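Local coordinates for penicillin-binding protein PbpB (Mycobacterium tuberculosis, PDB 6KGS) that cross-links peptidoglycan as a membrane-bound, penicillin-sensitive transpeptidase of cell-wall synthesis, here acylated by opened meropenem, at residues T478-N483 against D492-T497; P264-S269 against I382-S387; M445-V450 against Q471-T476; V270-A275 against S324-T329. All coordinates share one frame; numbering follows the deposited sequence.

In the fold
All four contacts lie in the transpeptidase domain and meet at the serine-bound ligand. Interactions 2, 3 and 4 are buried, whereas interaction 1 is only partly so. Interactions 1 and 3 share strand 473-483: the first joins it to strand 493-502 by regular antiparallel bonds, the second sets its start against residues 445-450 by apolar contacts, a stacked guanidinium and amide, a water bridge and a single direct bond. Interaction 2 pairs two irregular loops through glycine backbone and a glutamate, and touches interaction 1, where Pro267 O meets Thr497 OG1. Interaction 4 is the most polar by side chain, with lysine, serine and asparagine gathered at the ligand.

Interaction 1: residues T478-N483 against D492-T497; sequences TAQQIN and DVYWIT. With MER ((4R,5S)-3-{[(3S,5S)-5-(dimethylcarbamoyl)pyrrolidin-3-yl]sulfanyl}-5-[(2S,3R)-3-hydroxy-1-oxobutan-2-yl]-4-methyl-4,5-d ihydro-1H-pyrrole-2-carboxylic acid), chain B.
Gln481 lies across the indole of Trp495, and these two residues bury the most surface here. Gln481 CG stands 3.5 Å from the centroid of the six-membered ring of Trp495 and 8° off its normal, a CH-pi contact on the ring face. The same chain then carries Gln481 NE2 over the five-membered part, 3.4 Å from Trp495 CD1, with amide and indole planes 25° apart, hence stacked. This follows from CG lying anti to the carbonyl carbon (chi1 -52°) and from an extended chain beyond it. A hydrogen bond from Gln481 NE2 to Asp516 OD1 fixes the rotation of the amide, while OE1 turns toward Val493 CG1. The backbones form an antiparallel pair in the sheet of the transpeptidase domain, just past the Lys-Thr-Gly motif. Ala479 and Trp495 make a hydrogen-bonded pair: Ala479 N reaches Trp495 O at 2.9 Å and Trp495 N returns to Ala479 O at 2.8 Å; Gln481 N meets Val493 O at 2.9 Å. On the other face of the sheet, Thr478 turns CG2 to the Tyr494 ring, 3.5 Å from Tyr494 CD1, and its OG1 lies 3.7 Å from Ile496 CD1, the side chains of Thr478 and Ile496 running alongside each other. Thr478 N, at the ligand end, donates to O6 of the opened meropenem at 2.8 Å, as one of the N-H groups of the oxyanion hole.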
# COMPACT_ATOMS: atom_id res chain seq x y z
N THR A 478 4.29 9.92 9.62
CA THR A 478 5.51 10.67 9.35
C THR A 478 6.64 9.89 10.01
O THR A 478 6.58 9.61 11.21
CB THR A 478 5.43 12.09 9.91
OG1 THR A 478 4.29 12.76 9.35
CG2 THR A 478 6.68 12.89 9.58
N ALA A 479 7.67 9.52 9.24
CA ALA A 479 8.78 8.74 9.77
C ALA A 479 10.09 9.34 9.29
O ALA A 479 10.26 9.59 8.08
CB ALA A 479 8.68 7.26 9.36
N GLN A 480 11.01 9.56 10.23
CA GLN A 480 12.34 10.03 9.89
C GLN A 480 13.10 8.99 9.08
O GLN A 480 13.02 7.79 9.33
CB GLN A 480 13.12 10.37 11.15
CG GLN A 480 12.64 11.61 11.91
CD GLN A 480 13.37 11.76 13.24
OE1 GLN A 480 12.90 11.29 14.27
NE2 GLN A 480 14.53 12.39 13.21
N GLN A 481 13.84 9.46 8.08
CA GLN A 481 14.73 8.60 7.33
C GLN A 481 16.15 8.62 7.93
O GLN A 481 16.52 9.51 8.69
CB GLN A 481 14.77 9.04 5.87
CG GLN A 481 13.39 9.16 5.23
CD GLN A 481 13.45 9.51 3.77
OE1 GLN A 481 14.52 9.51 3.18
NE2 GLN A 481 12.31 9.81 3.17
N ILE A 482 16.93 7.60 7.58
CA ILE A 482 18.30 7.46 8.07
C ILE A 482 19.24 8.30 7.22
O ILE A 482 19.24 8.18 5.99
CB ILE A 482 18.75 5.99 8.06
CG1 ILE A 482 17.88 5.13 8.99
CG2 ILE A 482 20.23 5.90 8.40
CD1 ILE A 482 18.29 5.22 10.44
N ASN A 483 20.04 9.13 7.87
CA ASN A 483 21.03 9.94 7.17
C ASN A 483 22.15 9.03 6.68
O ASN A 483 22.80 8.37 7.50
CB ASN A 483 21.56 11.03 8.10
CG ASN A 483 22.61 11.93 7.45
OD1 ASN A 483 22.82 11.92 6.23
ND2 ASN A 483 23.26 12.75 8.28
N ASP A 492 15.04 16.30 9.62
CA ASP A 492 13.98 16.94 8.84
C ASP A 492 13.83 16.28 7.47
O ASP A 492 13.58 16.95 6.46
CB ASP A 492 14.25 18.43 8.69
CG ASP A 492 15.55 18.70 7.97
OD1 ASP A 492 16.43 17.81 8.03
OD2 ASP A 492 15.68 19.78 7.34
N VAL A 493 14.00 14.96 7.42
CA VAL A 493 13.78 14.17 6.21
C VAL A 493 12.84 13.02 6.56
O VAL A 493 13.16 12.19 7.43
CB VAL A 493 15.10 13.67 5.61
CG1 VAL A 493 14.87 12.85 4.32
CG2 VAL A 493 16.05 14.85 5.34
N TYR A 494 11.67 12.98 5.92
CA TYR A 494 10.61 12.06 6.32
C TYR A 494 10.01 11.34 5.13
O TYR A 494 9.96 11.86 4.01
CB TYR A 494 9.47 12.76 7.05
CG TYR A 494 9.90 13.73 8.13
CD1 TYR A 494 10.17 13.30 9.42
CD2 TYR A 494 10.01 15.10 7.86
CE1 TYR A 494 10.54 14.20 10.42
CE2 TYR A 494 10.39 16.00 8.85
CZ TYR A 494 10.65 15.55 10.12
OH TYR A 494 11.02 16.44 11.11
N TRP A 495 9.56 10.11 5.40
CA TRP A 495 8.52 9.49 4.62
C TRP A 495 7.18 9.92 5.19
O TRP A 495 7.00 9.92 6.41
CB TRP A 495 8.63 7.96 4.67
CG TRP A 495 9.83 7.36 3.98
CD1 TRP A 495 10.07 7.30 2.63
CD2 TRP A 495 10.92 6.67 4.61
NE1 TRP A 495 11.26 6.63 2.38
CE2 TRP A 495 11.80 6.23 3.58
CE3 TRP A 495 11.24 6.40 5.94
CZ2 TRP A 495 12.97 5.53 3.85
CZ3 TRP A 495 12.40 5.70 6.21
CH2 TRP A 495 13.26 5.27 5.17
N ILE A 496 6.26 10.34 4.32
CA ILE A 496 4.88 10.65 4.68
C ILE A 496 4.03 9.49 4.17
O ILE A 496 4.22 9.03 3.04
CB ILE A 496 4.42 12.00 4.08
CG1 ILE A 496 5.36 13.13 4.53
CG2 ILE A 496 2.96 12.31 4.47
CD1 ILE A 496 5.74 13.14 5.99
N THR A 497 3.11 9.02 5.00
CA THR A 497 2.32 7.83 4.71
C THR A 497 0.87 8.09 5.06
O THR A 497 0.56 8.88 5.96
CB THR A 497 2.80 6.58 5.49
OG1 THR A 497 2.86 6.89 6.89
CG2 THR A 497 4.17 6.10 5.02
C1 MER B . 3.61 9.24 13.51
C2 MER B . 2.84 12.93 13.95
C3 MER B . 4.36 10.16 14.47
C4 MER B . 3.39 11.06 15.25
C5 MER B . 1.87 12.04 13.83
O6 MER B . 3.70 9.31 12.29
C7 MER B . 5.25 9.31 15.41
O8 MER B . 6.06 10.13 16.25
C9 MER B . 6.20 8.37 14.67
N10 MER B . 2.03 10.96 14.68
C11 MER B . 0.74 12.14 12.88
O12 MER B . 0.15 11.02 12.51
O13 MER B . 0.29 13.18 12.40
S14 MER B . 3.11 14.23 12.93
C15 MER B . 2.09 15.62 13.38
C16 MER B . 2.95 16.79 13.81
C17 MER B . 2.71 17.93 12.83
C18 MER B . 3.68 12.56 15.13
N19 MER B . 2.07 17.32 11.64
C20 MER B . 5.13 12.90 14.86
C21 MER B . 1.30 16.17 12.19
C22 MER B . 4.01 18.63 12.57
N23 MER B . 4.55 18.74 11.34
O24 MER B . 4.53 19.13 13.56
C25 MER B . 3.94 19.54 10.29
C26 MER B . 5.83 18.13 10.99

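Interaction 2: residues P264-S269 against I382-S387; sequences PFEPGS and IGQGLS. With MER ((4R,5S)-3-{[(3S,5S)-5-(dimethylcarbamoyl)pyrrolidin-3-yl]sulfanyl}-5-[(2S,3R)-3-hydroxy-1-oxobutan-2-yl]-4-methyl-4,5-d ihydro-1H-pyrrole-2-carboxylic acid), chain B.
Glu266, in the loop leading into the Ser-X-X-Lys motif of penicillin-binding transpeptidases that begins at Ser269, reaches over the 382-387 loop to take the backbone N-H of Gly385. Its CG lies anti to the carbonyl carbon (chi1 -58°) and the chain continues extended, bringing Glu266 OE1 to 2.9 Å from Gly385 N. The donor approaches from above the carboxylate, 58° out of its plane. On the way, Glu266 CG passes 3.2 Å from Leu386 O, and the side chain crosses that of Gln384 at about a right angle. The second carboxylate oxygen, OE2, is hydrogen-bonded to Tyr489 OH, a second bond that limits how the group can turn. Beside the glutamate, the Pro267 ring turns its CD edge to the opposite loop: Pro267 CD is 3.2 Å from Gly383 O and 3.9 Å from Leu386 CD2, so one ring atom meets both a carbonyl and a methyl. Backbone contacts take over next to the serine. Gly268 N donates to Gly383 O at 2.9 Å from 36° out of the carbonyl plane, and Gly383 CA returns a CA-H...O contact of 3.1 Å to Gly268 O. These two contacts bring Gly268 and Gly383 close together, just before Ser269. There the backbone N of Ser269 gives a weak hydrogen bond of 2.9 Å to meropenem O6, while Ser269 OG is covalently bound to meropenem C1 at 1.5 Å.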
# COMPACT_ATOMS: atom_id res chain seq x y z
N PRO A 264 11.42 -0.71 0.46
CA PRO A 264 10.79 -0.55 1.77
C PRO A 264 11.16 0.76 2.44
O PRO A 264 12.16 1.40 2.13
CB PRO A 264 11.31 -1.76 2.57
CG PRO A 264 12.59 -2.13 1.91
CD PRO A 264 12.50 -1.70 0.47
N PHE A 265 10.32 1.16 3.40
CA PHE A 265 10.50 2.40 4.14
C PHE A 265 10.01 2.17 5.56
O PHE A 265 9.34 1.18 5.86
CB PHE A 265 9.73 3.58 3.49
CG PHE A 265 8.28 3.28 3.20
CD1 PHE A 265 7.29 3.52 4.15
CD2 PHE A 265 7.91 2.70 1.99
CE1 PHE A 265 5.94 3.21 3.87
CE2 PHE A 265 6.56 2.39 1.70
CZ PHE A 265 5.58 2.65 2.64
N GLU A 266 10.35 3.11 6.45
CA GLU A 266 9.78 2.99 7.78
C GLU A 266 8.41 3.65 7.79
O GLU A 266 8.25 4.73 7.23
CB GLU A 266 10.68 3.62 8.83
CG GLU A 266 12.06 2.97 8.82
CD GLU A 266 12.92 3.30 10.03
OE1 GLU A 266 12.39 3.68 11.11
OE2 GLU A 266 14.15 3.16 9.90
N PRO A 267 7.39 3.00 8.36
CA PRO A 267 6.01 3.46 8.14
C PRO A 267 5.57 4.62 9.03
O PRO A 267 4.59 5.30 8.69
CB PRO A 267 5.19 2.22 8.46
CG PRO A 267 6.07 1.53 9.59
CD PRO A 267 7.44 1.68 9.02
N GLY A 268 6.24 4.85 10.15
CA GLY A 268 5.74 5.85 11.08
C GLY A 268 4.42 5.41 11.67
O GLY A 268 4.11 4.21 11.78
N SER A 269 3.60 6.40 12.05
CA SER A 269 2.40 6.14 12.84
C SER A 269 1.34 5.31 12.12
O SER A 269 0.41 4.81 12.77
CB SER A 269 1.79 7.46 13.27
OG SER A 269 2.72 8.19 14.04
N ILE A 382 5.28 2.67 17.26
CA ILE A 382 4.99 3.94 16.59
C ILE A 382 5.51 3.98 15.16
O ILE A 382 5.37 5.01 14.48
CB ILE A 382 5.53 5.14 17.40
CG1 ILE A 382 7.07 5.17 17.39
CG2 ILE A 382 4.94 5.13 18.82
CD1 ILE A 382 7.68 6.35 18.18
N GLY A 383 6.07 2.88 14.68
CA GLY A 383 6.44 2.75 13.29
C GLY A 383 7.87 3.09 12.93
O GLY A 383 8.14 3.29 11.75
N GLN A 384 8.78 3.18 13.90
CA GLN A 384 10.21 3.35 13.61
C GLN A 384 10.94 2.08 14.00
O GLN A 384 10.50 1.34 14.89
CB GLN A 384 10.81 4.55 14.37
CG GLN A 384 10.26 5.96 13.99
CD GLN A 384 10.92 6.71 12.78
OE1 GLN A 384 11.50 6.15 11.83
NE2 GLN A 384 10.72 8.03 12.82
N GLY A 385 12.05 1.80 13.32
CA GLY A 385 12.86 0.64 13.65
C GLY A 385 12.50 -0.61 12.88
O GLY A 385 12.99 -1.70 13.22
N LEU A 386 11.63 -0.49 11.89
CA LEU A 386 11.25 -1.59 11.02
C LEU A 386 10.91 -0.96 9.69
O LEU A 386 10.64 0.24 9.60
CB LEU A 386 10.06 -2.40 11.56
CG LEU A 386 8.63 -1.86 11.40
CD1 LEU A 386 7.58 -2.90 11.80
CD2 LEU A 386 8.39 -0.52 12.16
N SER A 387 10.91 -1.77 8.65
CA SER A 387 10.61 -1.26 7.33
C SER A 387 9.62 -2.18 6.64
O SER A 387 9.60 -3.39 6.88
CB SER A 387 11.88 -1.11 6.50
OG SER A 387 12.46 -2.38 6.29
C1 MER B . 3.61 9.24 13.51
C2 MER B . 2.84 12.93 13.95
C3 MER B . 4.36 10.16 14.47
C4 MER B . 3.39 11.06 15.25
C5 MER B . 1.87 12.04 13.83
O6 MER B . 3.70 9.31 12.29
C7 MER B . 5.25 9.31 15.41
O8 MER B . 6.06 10.13 16.25
C9 MER B . 6.20 8.37 14.67
N10 MER B . 2.03 10.96 14.68
C11 MER B . 0.74 12.14 12.88
O12 MER B . 0.15 11.02 12.51
O13 MER B . 0.29 13.18 12.40
S14 MER B . 3.11 14.23 12.93
C15 MER B . 2.09 15.62 13.38
C16 MER B . 2.95 16.79 13.81
C17 MER B . 2.71 17.93 12.83
C18 MER B . 3.68 12.56 15.13
N19 MER B . 2.07 17.32 11.64
C20 MER B . 5.13 12.90 14.86
C21 MER B . 1.30 16.17 12.19
C22 MER B . 4.01 18.63 12.57
N23 MER B . 4.55 18.74 11.34
O24 MER B . 4.53 19.13 13.56
C25 MER B . 3.94 19.54 10.29
C26 MER B . 5.83 18.13 10.99

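Interaction 3: residues M445-V450 against Q471-T476; sequences MLRAVV and QMAGKT. With MER ((4R,5S)-3-{[(3S,5S)-5-(dimethylcarbamoyl)pyrrolidin-3-yl]sulfanyl}-5-[(2S,3R)-3-hydroxy-1-oxobutan-2-yl]-4-methyl-4,5-d ihydro-1H-pyrrole-2-carboxylic acid), chain B.
Leu446 O, on the helix 436-446 side, receives the N-H of Gly474, one residue before the Lys-Thr-Gly motif on strand 473-483 of the transpeptidase sheet. The bond is long, 3.3 Å from Gly474 N to Leu446 O, and the donor stands 56° out of the carbonyl plane. An apolar contact flanks it, with Leu446 CB 3.8 Å from Ala473 CB, and the methyl Val449 CG2 packs close against the carbonyl oxygen, 3.1 Å from Gly474 O. Further from the ligand, Gln471 lies over the guanidinium of Arg447. Gln471 CG is 3.5 Å above the plane of the Arg447 group, and amide and guanidinium are stacked with planes 21° apart. A bend in the arginine chain (chi3 68°) turns the group beneath the glutamine, leaving NE directed to a water at the guanidinium edge. That water accepts from Arg447 NE at 2.9 Å and donates to Met472 O at 2.8 Å, a water bridge between the two segments. A further shell fixes both polar ends: Gln444, in helix 436-446, accepts from Arg447 NH1 through OE1 and donates through NE2 to Gln471 OE1. Toward the ligand, Lys475 folds back so that Lys475 NZ donates to Thr476 O at 3.0 Å. Thr476 OG1, also hydrogen-bonded to Thr461 OG1, donates to O12 of the meropenem carboxylate at 2.7 Å.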
# COMPACT_ATOMS: atom_id res chain seq x y z
N MET A 445 -12.74 3.13 15.14
CA MET A 445 -11.81 4.02 15.82
C MET A 445 -11.05 4.88 14.84
O MET A 445 -10.82 6.06 15.09
CB MET A 445 -10.81 3.23 16.66
CG MET A 445 -11.10 3.27 18.14
SD MET A 445 -10.18 2.01 19.03
CE MET A 445 -8.68 2.83 19.28
N LEU A 446 -10.61 4.29 13.72
CA LEU A 446 -9.83 5.04 12.74
C LEU A 446 -10.66 6.09 12.02
O LEU A 446 -10.07 6.89 11.29
CB LEU A 446 -9.19 4.06 11.73
CG LEU A 446 -8.12 3.20 12.43
CD1 LEU A 446 -7.40 2.30 11.46
CD2 LEU A 446 -7.11 4.10 13.19
N ARG A 447 -11.98 6.11 12.20
CA ARG A 447 -12.76 7.25 11.72
C ARG A 447 -12.37 8.53 12.43
O ARG A 447 -12.55 9.62 11.88
CB ARG A 447 -14.27 7.01 11.90
CG ARG A 447 -14.84 5.98 10.95
CD ARG A 447 -16.30 5.72 11.27
NE ARG A 447 -17.17 6.86 10.98
CZ ARG A 447 -18.42 6.99 11.43
NH1 ARG A 447 -18.96 6.05 12.21
NH2 ARG A 447 -19.13 8.06 11.11
N ALA A 448 -11.84 8.42 13.65
CA ALA A 448 -11.49 9.63 14.39
C ALA A 448 -10.34 10.38 13.73
O ALA A 448 -10.25 11.61 13.88
CB ALA A 448 -11.13 9.28 15.84
N VAL A 449 -9.47 9.68 13.00
CA VAL A 449 -8.35 10.33 12.33
C VAL A 449 -8.83 11.40 11.35
O VAL A 449 -8.21 12.46 11.19
CB VAL A 449 -7.48 9.27 11.62
CG1 VAL A 449 -6.42 9.94 10.77
CG2 VAL A 449 -6.83 8.32 12.67
N VAL A 450 -9.98 11.16 10.71
CA VAL A 450 -10.46 12.05 9.66
C VAL A 450 -11.59 12.95 10.15
O VAL A 450 -12.18 13.67 9.34
CB VAL A 450 -10.89 11.25 8.42
CG1 VAL A 450 -9.72 10.38 7.97
CG2 VAL A 450 -12.13 10.37 8.73
N GLN A 471 -18.24 6.90 5.67
CA GLN A 471 -17.49 6.51 6.86
C GLN A 471 -16.03 6.18 6.52
O GLN A 471 -15.56 5.06 6.68
CB GLN A 471 -18.16 5.32 7.55
CG GLN A 471 -19.44 5.67 8.28
CD GLN A 471 -19.97 4.53 9.15
OE1 GLN A 471 -19.21 3.76 9.74
NE2 GLN A 471 -21.29 4.42 9.23
N MET A 472 -15.29 7.17 6.02
CA MET A 472 -13.86 6.96 5.79
C MET A 472 -13.13 6.73 7.12
O MET A 472 -13.47 7.33 8.15
CB MET A 472 -13.26 8.16 5.06
CG MET A 472 -13.78 8.39 3.61
SD MET A 472 -13.74 6.91 2.59
CE MET A 472 -14.77 7.45 1.19
N ALA A 473 -12.15 5.83 7.08
CA ALA A 473 -11.28 5.51 8.21
C ALA A 473 -9.87 5.42 7.66
O ALA A 473 -9.68 4.92 6.56
CB ALA A 473 -11.68 4.18 8.89
N GLY A 474 -8.90 5.94 8.40
CA GLY A 474 -7.52 5.90 7.92
C GLY A 474 -6.55 6.29 9.01
O GLY A 474 -6.92 6.52 10.16
N LYS A 475 -5.27 6.39 8.63
CA LYS A 475 -4.23 6.74 9.59
C LYS A 475 -3.11 7.49 8.86
O LYS A 475 -2.73 7.10 7.76
CB LYS A 475 -3.68 5.48 10.30
CG LYS A 475 -2.64 5.77 11.42
CD LYS A 475 -3.30 6.55 12.58
CE LYS A 475 -2.29 7.00 13.64
NZ LYS A 475 -1.61 8.25 13.20
N THR A 476 -2.62 8.57 9.48
CA THR A 476 -1.52 9.39 8.98
C THR A 476 -0.19 8.88 9.51
O THR A 476 -0.12 8.27 10.58
CB THR A 476 -1.69 10.86 9.41
OG1 THR A 476 -2.00 10.89 10.81
CG2 THR A 476 -2.83 11.56 8.61
C1 MER B . 3.61 9.24 13.51
C2 MER B . 2.84 12.93 13.95
C3 MER B . 4.36 10.16 14.47
C4 MER B . 3.39 11.06 15.25
C5 MER B . 1.87 12.04 13.83
O6 MER B . 3.70 9.31 12.29
C7 MER B . 5.25 9.31 15.41
O8 MER B . 6.06 10.13 16.25
C9 MER B . 6.20 8.37 14.67
N10 MER B . 2.03 10.96 14.68
C11 MER B . 0.74 12.14 12.88
O12 MER B . 0.15 11.02 12.51
O13 MER B . 0.29 13.18 12.40
S14 MER B . 3.11 14.23 12.93
C15 MER B . 2.09 15.62 13.38
C16 MER B . 2.95 16.79 13.81
C17 MER B . 2.71 17.93 12.83
C18 MER B . 3.68 12.56 15.13
N19 MER B . 2.07 17.32 11.64
C20 MER B . 5.13 12.90 14.86
C21 MER B . 1.30 16.17 12.19
C22 MER B . 4.01 18.63 12.57
N23 MER B . 4.55 18.74 11.34
O24 MER B . 4.53 19.13 13.56
C25 MER B . 3.94 19.54 10.29
C26 MER B . 5.83 18.13 10.99
O HOH W 1 -15.73 8.64 9.16

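Interaction 4: residues V270-A275 against S324-T329; sequences VNKIVA and SSNVGT. With MER ((4R,5S)-3-{[(3S,5S)-5-(dimethylcarbamoyl)pyrrolidin-3-yl]sulfanyl}-5-[(2S,3R)-3-hydroxy-1-oxobutan-2-yl]-4-methyl-4,5-d ihydro-1H-pyrrole-2-carboxylic acid), chain B.
A single lysine amine, Lys272 NZ, spans the contact and divides its hydrogen bonds between Ser324 and Asn326, two residues of the opposite segment that themselves hold the ligand. Lys272 NZ lies 2.9 Å from Ser324 OG and 3.1 Å from Asn326 OD1, the latter with the donor tilted 24° from the carbonyl plane. The side chain gets there fully extended: CG sits anti to the carbonyl carbon (chi1 -68°) and every later torsion is close to trans. Along its length it crosses Thr329 at about a right angle, with Lys272 CD 3.4 Å from Thr329 OG1. One helical turn further, Ala275 CB and Thr329 CG2 touch at 4.2 Å, a small apolar contact between the two helices.

Bonds within 324-329 shape the opposite segment. Ser324, at positive phi, is the C-prime residue of a Schellman motif closing helix 317-322. Ser325 then serves as N-cap of the next helix, its OG accepting from Gly328 N at 3.0 Å and also hydrogen-bonded to Asp306 OD2. Ser325 O is gripped from opposite faces of its plane by Thr329 N and by Thr329 OG1, the latter at 2.7 Å. Ser324 OG also accepts from meropenem N10 at 2.7 Å and takes a weak bond from Lys475 NZ, so several partners converge on one hydroxyl. Asn326 ND2 donates to meropenem O8 at 2.6 Å and is hydrogen-bonded to His305 O. Lys272 belongs to the Ser-X-X-Lys motif and Ser324 with Asn326 to Ser-X-Asn, and their meeting beside the acylated serine is the hallmark active site of penicillin-binding proteins.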
# COMPACT_ATOMS: atom_id res chain seq x y z
N VAL A 270 1.45 5.14 10.80
CA VAL A 270 0.56 4.19 10.12
C VAL A 270 0.71 2.79 10.72
O VAL A 270 -0.26 2.02 10.74
CB VAL A 270 0.83 4.23 8.60
CG1 VAL A 270 0.15 3.09 7.87
CG2 VAL A 270 0.31 5.56 8.02
N ASN A 271 1.88 2.45 11.26
CA ASN A 271 2.02 1.17 11.95
C ASN A 271 1.13 1.04 13.19
O ASN A 271 0.98 -0.06 13.71
CB ASN A 271 3.47 0.93 12.32
CG ASN A 271 3.83 -0.55 12.39
OD1 ASN A 271 3.48 -1.33 11.50
ND2 ASN A 271 4.52 -0.96 13.46
N LYS A 272 0.55 2.13 13.69
CA LYS A 272 -0.13 2.00 14.97
C LYS A 272 -1.38 1.15 14.89
O LYS A 272 -1.96 0.81 15.93
CB LYS A 272 -0.45 3.39 15.53
CG LYS A 272 0.79 4.18 15.93
CD LYS A 272 0.41 5.57 16.45
CE LYS A 272 1.64 6.40 16.80
NZ LYS A 272 1.24 7.74 17.37
N ILE A 273 -1.80 0.76 13.68
CA ILE A 273 -2.87 -0.20 13.52
C ILE A 273 -2.53 -1.53 14.19
O ILE A 273 -3.43 -2.26 14.62
CB ILE A 273 -3.18 -0.40 12.03
CG1 ILE A 273 -4.50 -1.11 11.83
CG2 ILE A 273 -2.03 -1.16 11.31
CD1 ILE A 273 -4.74 -1.55 10.40
N VAL A 274 -1.24 -1.89 14.26
CA VAL A 274 -0.88 -3.12 14.95
C VAL A 274 -1.21 -3.02 16.44
O VAL A 274 -1.88 -3.90 17.00
CB VAL A 274 0.59 -3.48 14.68
CG1 VAL A 274 0.98 -4.80 15.41
CG2 VAL A 274 0.79 -3.64 13.16
N ALA A 275 -0.80 -1.92 17.08
CA ALA A 275 -1.09 -1.71 18.51
C ALA A 275 -2.58 -1.63 18.78
O ALA A 275 -3.07 -2.22 19.76
CB ALA A 275 -0.40 -0.43 19.00
N SER A 324 -2.89 10.57 17.13
CA SER A 324 -1.58 9.94 16.97
C SER A 324 -0.62 10.30 18.12
O SER A 324 0.49 10.79 17.91
CB SER A 324 -0.98 10.30 15.61
OG SER A 324 0.01 9.34 15.26
N SER A 325 -1.04 9.99 19.35
CA SER A 325 -0.18 10.15 20.53
C SER A 325 0.80 8.99 20.66
O SER A 325 0.38 7.83 20.76
CB SER A 325 -1.04 10.27 21.79
OG SER A 325 -0.27 10.15 22.97
N ASN A 326 2.10 9.29 20.64
CA ASN A 326 3.13 8.27 20.84
C ASN A 326 3.09 7.72 22.26
O ASN A 326 3.18 6.50 22.47
CB ASN A 326 4.52 8.84 20.54
CG ASN A 326 4.72 9.16 19.08
OD1 ASN A 326 4.05 8.60 18.22
ND2 ASN A 326 5.67 10.06 18.79
N VAL A 327 3.00 8.61 23.25
CA VAL A 327 2.94 8.18 24.65
C VAL A 327 1.74 7.27 24.87
O VAL A 327 1.86 6.17 25.44
CB VAL A 327 2.89 9.41 25.58
CG1 VAL A 327 2.70 8.99 27.04
CG2 VAL A 327 4.16 10.27 25.39
N GLY A 328 0.56 7.70 24.41
CA GLY A 328 -0.61 6.85 24.56
C GLY A 328 -0.46 5.52 23.86
O GLY A 328 -0.88 4.47 24.37
N THR A 329 0.18 5.53 22.69
CA THR A 329 0.38 4.28 21.96
C THR A 329 1.28 3.34 22.75
O THR A 329 1.01 2.14 22.84
CB THR A 329 0.96 4.58 20.58
OG1 THR A 329 -0.02 5.30 19.82
CG2 THR A 329 1.35 3.31 19.86
C1 MER B . 3.61 9.24 13.51
C2 MER B . 2.84 12.93 13.95
C3 MER B . 4.36 10.16 14.47
C4 MER B . 3.39 11.06 15.25
C5 MER B . 1.87 12.04 13.83
O6 MER B . 3.70 9.31 12.29
C7 MER B . 5.25 9.31 15.41
O8 MER B . 6.06 10.13 16.25
C9 MER B . 6.20 8.37 14.67
N10 MER B . 2.03 10.96 14.68
C11 MER B . 0.74 12.14 12.88
O12 MER B . 0.15 11.02 12.51
O13 MER B . 0.29 13.18 12.40
S14 MER B . 3.11 14.23 12.93
C15 MER B . 2.09 15.62 13.38
C16 MER B . 2.95 16.79 13.81
C17 MER B . 2.71 17.93 12.83
C18 MER B . 3.68 12.56 15.13
N19 MER B . 2.07 17.32 11.64
C20 MER B . 5.13 12.90 14.86
C21 MER B . 1.30 16.17 12.19
C22 MER B . 4.01 18.63 12.57
N23 MER B . 4.55 18.74 11.34
O24 MER B . 4.53 19.13 13.56
C25 MER B . 3.94 19.54 10.29
C26 MER B . 5.83 18.13 10.99